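Local coordinates for protein octaprenyl-diphosphate synthase (Roseobacter denitrificans, PDB 4JXN) that probably makes octaprenyl diphosphate, the precursor of quinone side chains, by adding five isopentenyl units to farnesyl diphosphate with magnesium as cofactor, at residues A284-K288 and H289-T293; V134-S138 and L139-D143. All blocks are in the same frame, centred on the assembly; numbering follows the deposited sequence.

Contact 1 of 2, residues A284-K288 and H289-T293; sequences ALLHK and HAALT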
ATOM      1  N   ALA A 284      11.416 -23.295 -30.826  1.00 55.08           N
ATOM      2  CA  ALA A 284      12.206 -24.447 -31.262  1.00 62.12           C
ATOM      3  C   ALA A 284      13.195 -24.907 -30.176  1.00 43.80           C
ATOM      4  O   ALA A 284      13.351 -26.100 -29.944  1.00 51.00           O
ATOM      5  CB  ALA A 284      12.961 -24.112 -32.542  1.00 68.85           C
ATOM      6  N   LEU A 285      13.875 -23.946 -29.542  1.00 48.04           N
ATOM      7  CA  LEU A 285      14.831 -24.230 -28.475  1.00 40.12           C
ATOM      8  C   LEU A 285      14.136 -24.819 -27.242  1.00 79.44           C
ATOM      9  O   LEU A 285      14.692 -25.692 -26.577  1.00 45.91           O
ATOM     10  CB  LEU A 285      15.642 -22.976 -28.097  1.00 43.15           C
ATOM     11  CG  LEU A 285      16.530 -22.396 -29.208  1.00 65.90           C
ATOM     12  CD1 LEU A 285      17.244 -21.143 -28.739  1.00 55.32           C
ATOM     13  CD2 LEU A 285      17.521 -23.427 -29.726  1.00 49.85           C
ATOM     14  N   LEU A 286      12.914 -24.372 -26.960  1.00 44.86           N
ATOM     15  CA  LEU A 286      12.138 -24.933 -25.840  1.00 65.69           C
ATOM     16  C   LEU A 286      11.890 -26.385 -26.093  1.00 64.62           C
ATOM     17  O   LEU A 286      12.120 -27.224 -25.207  1.00 53.08           O
ATOM     18  CB  LEU A 286      10.775 -24.250 -25.656  1.00 47.29           C
ATOM     19  CG  LEU A 286      10.780 -22.776 -25.255  1.00 81.31           C
ATOM     20  CD1 LEU A 286       9.366 -22.284 -24.980  1.00 70.94           C
ATOM     21  CD2 LEU A 286      11.670 -22.556 -24.046  1.00 56.60           C
ATOM     22  N   HIS A 287      11.405 -26.679 -27.301  1.00 47.37           N
ATOM     23  CA  HIS A 287      11.089 -28.065 -27.681  1.00 71.04           C
ATOM     24  C   HIS A 287      12.355 -28.917 -27.718  1.00 53.69           C
ATOM     25  O   HIS A 287      12.385 -30.019 -27.171  1.00 61.88           O
ATOM     26  CB  HIS A 287      10.347 -28.123 -29.023  1.00 77.09           C
ATOM     27  CG  HIS A 287       8.962 -27.563 -28.962  1.00 64.10           C
ATOM     28  ND1 HIS A 287       8.006 -28.043 -28.094  1.00108.01           N
ATOM     29  CD2 HIS A 287       8.380 -26.543 -29.635  1.00 96.47           C
ATOM     30  CE1 HIS A 287       6.891 -27.352 -28.243  1.00 85.97           C
ATOM     31  NE2 HIS A 287       7.092 -26.435 -29.172  1.00 69.77           N
ATOM     32  N   LYS A 288      13.404 -28.369 -28.321  1.00 52.69           N
ATOM     33  CA  LYS A 288      14.715 -29.022 -28.422  1.00 61.15           C
ATOM     34  C   LYS A 288      15.170 -29.533 -27.074  1.00 71.35           C
ATOM     35  O   LYS A 288      15.740 -30.611 -26.979  1.00 66.04           O
ATOM     36  CB  LYS A 288      15.737 -28.015 -28.953  1.00 59.41           C
ATOM     37  CG  LYS A 288      17.126 -28.551 -29.243  1.00 71.74           C
ATOM     38  CD  LYS A 288      18.040 -27.394 -29.639  1.00 69.06           C
ATOM     39  CE  LYS A 288      19.425 -27.857 -30.065  1.00 79.08           C
ATOM     40  NZ  LYS A 288      20.150 -28.611 -29.003  1.00152.79           N
ATOM     41  N   HIS A 289      14.900 -28.749 -26.036  1.00 62.37           N
ATOM     42  CA  HIS A 289      15.379 -29.040 -24.699  1.00 49.68           C
ATOM     43  C   HIS A 289      14.300 -29.564 -23.758  1.00 52.80           C
ATOM     44  O   HIS A 289      14.499 -29.542 -22.548  1.00 55.89           O
ATOM     45  CB  HIS A 289      15.994 -27.768 -24.093  1.00 44.22           C
ATOM     46  CG  HIS A 289      17.237 -27.314 -24.781  1.00 61.98           C
ATOM     47  ND1 HIS A 289      18.318 -28.144 -24.984  1.00 57.23           N
ATOM     48  CD2 HIS A 289      17.581 -26.113 -25.299  1.00 50.64           C
ATOM     49  CE1 HIS A 289      19.271 -27.475 -25.606  1.00 67.21           C
ATOM     50  NE2 HIS A 289      18.848 -26.241 -25.809  1.00 75.17           N
ATOM     51  N   ALA A 290      13.170 -30.006 -24.306  1.00 53.13           N
ATOM     52  CA  ALA A 290      12.037 -30.533 -23.526  1.00 53.89           C
ATOM     53  C   ALA A 290      11.555 -29.571 -22.431  1.00 65.10           C
ATOM     54  O   ALA A 290      11.149 -29.991 -21.349  1.00 47.76           O
ATOM     55  CB  ALA A 290      12.401 -31.891 -22.924  1.00 57.15           C
ATOM     56  N   ALA A 291      11.604 -28.276 -22.709  1.00 47.63           N
ATOM     57  CA  ALA A 291      11.373 -27.282 -21.667  1.00 63.87           C
ATOM     58  C   ALA A 291       9.911 -27.175 -21.302  1.00 43.62           C
ATOM     59  O   ALA A 291       9.583 -26.761 -20.199  1.00 60.14           O
ATOM     60  CB  ALA A 291      11.891 -25.928 -22.098  1.00 45.44           C
ATOM     61  N   LEU A 292       9.032 -27.544 -22.225  1.00 54.69           N
ATOM     62  CA  LEU A 292       7.619 -27.403 -21.984  1.00 46.33           C
ATOM     63  C   LEU A 292       7.096 -28.650 -21.304  1.00 44.72           C
ATOM     64  O   LEU A 292       6.413 -28.541 -20.305  1.00 49.27           O
ATOM     65  CB  LEU A 292       6.849 -27.073 -23.264  1.00 54.28           C
ATOM     66  CG  LEU A 292       7.138 -25.668 -23.828  1.00 70.47           C
ATOM     67  CD1 LEU A 292       6.553 -25.516 -25.223  1.00 71.44           C
ATOM     68  CD2 LEU A 292       6.610 -24.577 -22.909  1.00 80.44           C
ATOM     69  N   THR A 293       7.449 -29.818 -21.813  1.00 44.90           N
ATOM     70  CA  THR A 293       7.036 -31.092 -21.200  1.00 59.98           C
ATOM     71  C   THR A 293       7.467 -31.139 -19.738  1.00 37.13           C
ATOM     72  O   THR A 293       6.735 -31.564 -18.846  1.00 70.47           O
ATOM     73  CB  THR A 293       7.731 -32.284 -21.882  1.00 62.51           C
ATOM     74  OG1 THR A 293       8.385 -31.842 -23.074  1.00 68.57           O
ATOM     75  CG2 THR A 293       6.738 -33.384 -22.196  1.00 96.77           C
TER
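A291 N and A290 N reach back to L286 O and H287 O in a Schellman motif, A290 being the C-prime residue with positive phi (54°). The bond from A291 N to L286 O, 2.8 Å, is nearly straight at its hydrogen (172°), whereas A290 N sits well above the carbonyl plane of H287, 3.0 Å from its O. H289 N turns to L285 O at 3.1 Å and adds a weak second bond to L286 O, so L286 O receives two N-H groups.

The H289 ring lies beside the K288 side chain, both pointing the same way; with K288 CG anti to the backbone N (chi1 -175°), the chain, extended as far as CE and bent only at NZ, carries CD over one face of the imidazole, toward its rim. H289 CD2 lies 3.2 Å from L285 O, which approaches the ring obliquely. H289 NE2 is hydrogen-bonded to E261, which also forms a long, weak ion pair with K288 NZ. An alanine here would keep the backbone bonds but would probably leave E261 without its imidazole partner and the K288 chain without the ring it lies along.

Apolar side chains bridge the turn: L286 CD2 meets A291 CB at 3.9 Å, and L286 CD1 touches L292 CD2 at 4.1 Å. L292 CD1 comes within 3.6 Å of H287 CE1, obliquely to that ring. The motif joins helix 278-288 to helix 291-309; L285 packs on F264 and W265 of helix 259-270, while L286 and L292 meet A253 and P249 of helix 248-254, respectively, and both touch F226.

Contact 2 of 2, residues V134-S138 and L139-D143; sequences VETGS and LRVLD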
ATOM      1  N   VAL A 134      -8.754  -5.768  10.361  1.00 50.01           N
ATOM      2  CA  VAL A 134      -8.717  -5.267  11.741  1.00 64.99           C
ATOM      3  C   VAL A 134     -10.064  -5.495  12.415  1.00 52.37           C
ATOM      4  O   VAL A 134     -10.130  -5.882  13.587  1.00 70.68           O
ATOM      5  CB  VAL A 134      -8.348  -3.761  11.810  1.00 64.99           C
ATOM      6  CG1 VAL A 134      -8.645  -3.179  13.194  1.00 65.17           C
ATOM      7  CG2 VAL A 134      -6.881  -3.559  11.464  1.00 63.14           C
ATOM      8  N   GLU A 135     -11.137  -5.262  11.665  1.00 60.85           N
ATOM      9  CA  GLU A 135     -12.484  -5.479  12.185  1.00 75.80           C
ATOM     10  C   GLU A 135     -12.756  -6.917  12.644  1.00 71.60           C
ATOM     11  O   GLU A 135     -13.695  -7.143  13.405  1.00 68.35           O
ATOM     12  CB  GLU A 135     -13.523  -5.052  11.147  1.00 68.34           C
ATOM     13  CG  GLU A 135     -13.601  -3.542  10.957  1.00 67.36           C
ATOM     14  CD  GLU A 135     -14.148  -3.141   9.600  1.00102.24           C
ATOM     15  OE1 GLU A 135     -13.682  -2.119   9.050  1.00 77.36           O
ATOM     16  OE2 GLU A 135     -15.041  -3.842   9.078  1.00 90.02           O
ATOM     17  N   THR A 136     -11.942  -7.879  12.203  1.00 64.98           N
ATOM     18  CA  THR A 136     -12.152  -9.296  12.556  1.00 58.73           C
ATOM     19  C   THR A 136     -11.707  -9.607  13.964  1.00 53.56           C
ATOM     20  O   THR A 136     -12.015 -10.670  14.490  1.00 67.55           O
ATOM     21  CB  THR A 136     -11.409 -10.265  11.594  1.00 53.06           C
ATOM     22  OG1 THR A 136      -9.989 -10.143  11.750  1.00 57.28           O
ATOM     23  CG2 THR A 136     -11.778  -9.981  10.159  1.00 49.83           C
ATOM     24  N   GLY A 137     -10.925  -8.702  14.548  1.00 79.12           N
ATOM     25  CA  GLY A 137     -10.404  -8.880  15.901  1.00 53.61           C
ATOM     26  C   GLY A 137      -9.265  -9.871  16.074  1.00 59.18           C
ATOM     27  O   GLY A 137      -8.841 -10.129  17.210  1.00 77.00           O
ATOM     28  N   SER A 138      -8.748 -10.423  14.972  1.00 66.29           N
ATOM     29  CA  SER A 138      -7.756 -11.502  15.056  1.00 56.72           C
ATOM     30  C   SER A 138      -6.365 -11.034  14.664  1.00 77.99           C
ATOM     31  O   SER A 138      -6.095 -10.680  13.503  1.00 58.92           O
ATOM     32  CB  SER A 138      -8.174 -12.704  14.197  1.00 48.52           C
ATOM     33  OG  SER A 138      -7.137 -13.681  14.162  1.00 69.77           O
ATOM     34  N   LEU A 139      -5.472 -11.048  15.644  1.00 60.81           N
ATOM     35  CA  LEU A 139      -4.117 -10.601  15.411  1.00 61.37           C
ATOM     36  C   LEU A 139      -3.382 -11.629  14.559  1.00113.74           C
ATOM     37  O   LEU A 139      -2.602 -11.266  13.667  1.00 52.64           O
ATOM     38  CB  LEU A 139      -3.416 -10.335  16.735  1.00 63.95           C
ATOM     39  CG  LEU A 139      -4.017  -9.135  17.471  1.00 69.59           C
ATOM     40  CD1 LEU A 139      -3.800  -9.242  18.977  1.00 67.75           C
ATOM     41  CD2 LEU A 139      -3.435  -7.838  16.925  1.00 70.22           C
ATOM     42  N   ARG A 140      -3.670 -12.904  14.824  1.00 55.52           N
ATOM     43  CA  ARG A 140      -3.093 -14.003  14.057  0.50 78.90           C
ATOM     44  C   ARG A 140      -3.289 -13.847  12.544  1.00 46.21           C
ATOM     45  O   ARG A 140      -2.327 -13.999  11.786  1.00 71.46           O
ATOM     46  CB  ARG A 140      -3.675 -15.339  14.511  0.50 50.41           C
ATOM     47  CG  ARG A 140      -2.985 -16.547  13.894  0.50 56.28           C
ATOM     48  CD  ARG A 140      -2.208 -17.378  14.898  0.50 85.28           C
ATOM     49  NE  ARG A 140      -2.206 -18.776  14.480  0.50 69.20           N
ATOM     50  CZ  ARG A 140      -3.243 -19.591  14.641  0.50 43.09           C
ATOM     51  NH1 ARG A 140      -4.339 -19.148  15.230  0.50 51.47           N
ATOM     52  NH2 ARG A 140      -3.180 -20.846  14.229  0.50 61.26           N
ATOM     53  N   VAL A 141      -4.519 -13.555  12.096  1.00 60.00           N
ATOM     54  CA  VAL A 141      -4.772 -13.415  10.637  1.00 49.91           C
ATOM     55  C   VAL A 141      -4.096 -12.162  10.086  1.00 39.68           C
ATOM     56  O   VAL A 141      -3.733 -12.101   8.902  1.00 67.39           O
ATOM     57  CB  VAL A 141      -6.278 -13.388  10.211  1.00 53.78           C
ATOM     58  CG1 VAL A 141      -7.073 -14.511  10.866  1.00 59.17           C
ATOM     59  CG2 VAL A 141      -6.928 -12.035  10.452  1.00 76.74           C
ATOM     60  N   LEU A 142      -3.971 -11.157  10.946  1.00 58.06           N
ATOM     61  CA  LEU A 142      -3.325  -9.897  10.596  1.00 56.78           C
ATOM     62  C   LEU A 142      -1.859 -10.156  10.388  1.00 57.53           C
ATOM     63  O   LEU A 142      -1.266  -9.678   9.415  1.00 52.41           O
ATOM     64  CB  LEU A 142      -3.525  -8.854  11.704  1.00 73.26           C
ATOM     65  CG  LEU A 142      -4.894  -8.169  11.652  1.00 55.23           C
ATOM     66  CD1 LEU A 142      -5.344  -7.635  13.007  1.00 90.67           C
ATOM     67  CD2 LEU A 142      -4.857  -7.056  10.611  1.00 80.29           C
ATOM     68  N   ASP A 143      -1.271 -10.924  11.299  1.00 47.11           N
ATOM     69  CA  ASP A 143       0.102 -11.342  11.124  1.00 60.30           C
ATOM     70  C   ASP A 143       0.249 -12.065   9.798  1.00 54.43           C
ATOM     71  O   ASP A 143       1.151 -11.765   9.029  1.00 58.79           O
ATOM     72  CB  ASP A 143       0.569 -12.255  12.250  1.00 52.41           C
ATOM     73  CG  ASP A 143       2.089 -12.284  12.391  1.00129.28           C
ATOM     74  OD1 ASP A 143       2.712 -11.204  12.504  1.00 89.43           O
ATOM     75  OD2 ASP A 143       2.665 -13.391  12.403  1.00 97.15           O
TER
HETATM   76  O   HOH W   1      -5.479 -13.373  17.167  1.00 65.23           O
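S138 and V141 meet through a capping bond: V141 N donates to S138 OG, 3.3 Å away and weak, though fairly straight at its hydrogen (166°). The hydroxyl swings toward the first turn of the helix because it stands anti to the S138 backbone N (chi1 173°). A second weak bond, L142 N to S138 O at 3.4 Å, starts the helical pattern. One water takes the N-H of R140 at 3.0 Å and lies at weak bonding distance from S138 OG.

S138 is thus the N-cap of helix 139-162. Ahead of it, a type I turn from V134 to G137, closed by G137 N to V134 O, leads out of helix 116-134, and G137 is the first residue to leave helical phi/psi, with positive phi (75°). The whole is a short connection between two successive helices, 116-134 and 139-162, of the all-helical prenyl synthase fold. T136 OG1 is hydrogen-bonded to M133 O and receives a weak bond from S138 N.

Apolar groups close in around these polar atoms. V141 CG1 is 3.4 Å from S138 OG, while its other methyl, CG2, approaches T136 OG1 at 3.8 Å. L142 CD1 rests against S138 O, and L142 CD2 reaches V134 CG2 at 4.1 Å across the bend. V141 also packs on V191 and V194 of helix 170-196. On the dimer side, L139 meets L139 of the second subunit, and L142 meets F130 of that subunit.

Overall arrangement
Both contacts are helix-to-helix corners of the all-helical prenyl synthase fold, met in series along the chain, contact 2 first. Their centres are 46 Å apart, on opposite sides of the chain's centre, and their nearest atoms about 34 Å apart, so neither touches the other. Each corner ends one helix and starts the next: the Schellman motif marks the end in contact 1, the serine N-cap the start in contact 2. Contact 1 packs on F226, directly after the aspartate-rich DDLLD sequence, probably part of the magnesium-diphosphate site; contact 2 lies at the subunit interface instead, and no other chain of the assembly touches contact 1. Neither corner has a ligand or metal among its partners.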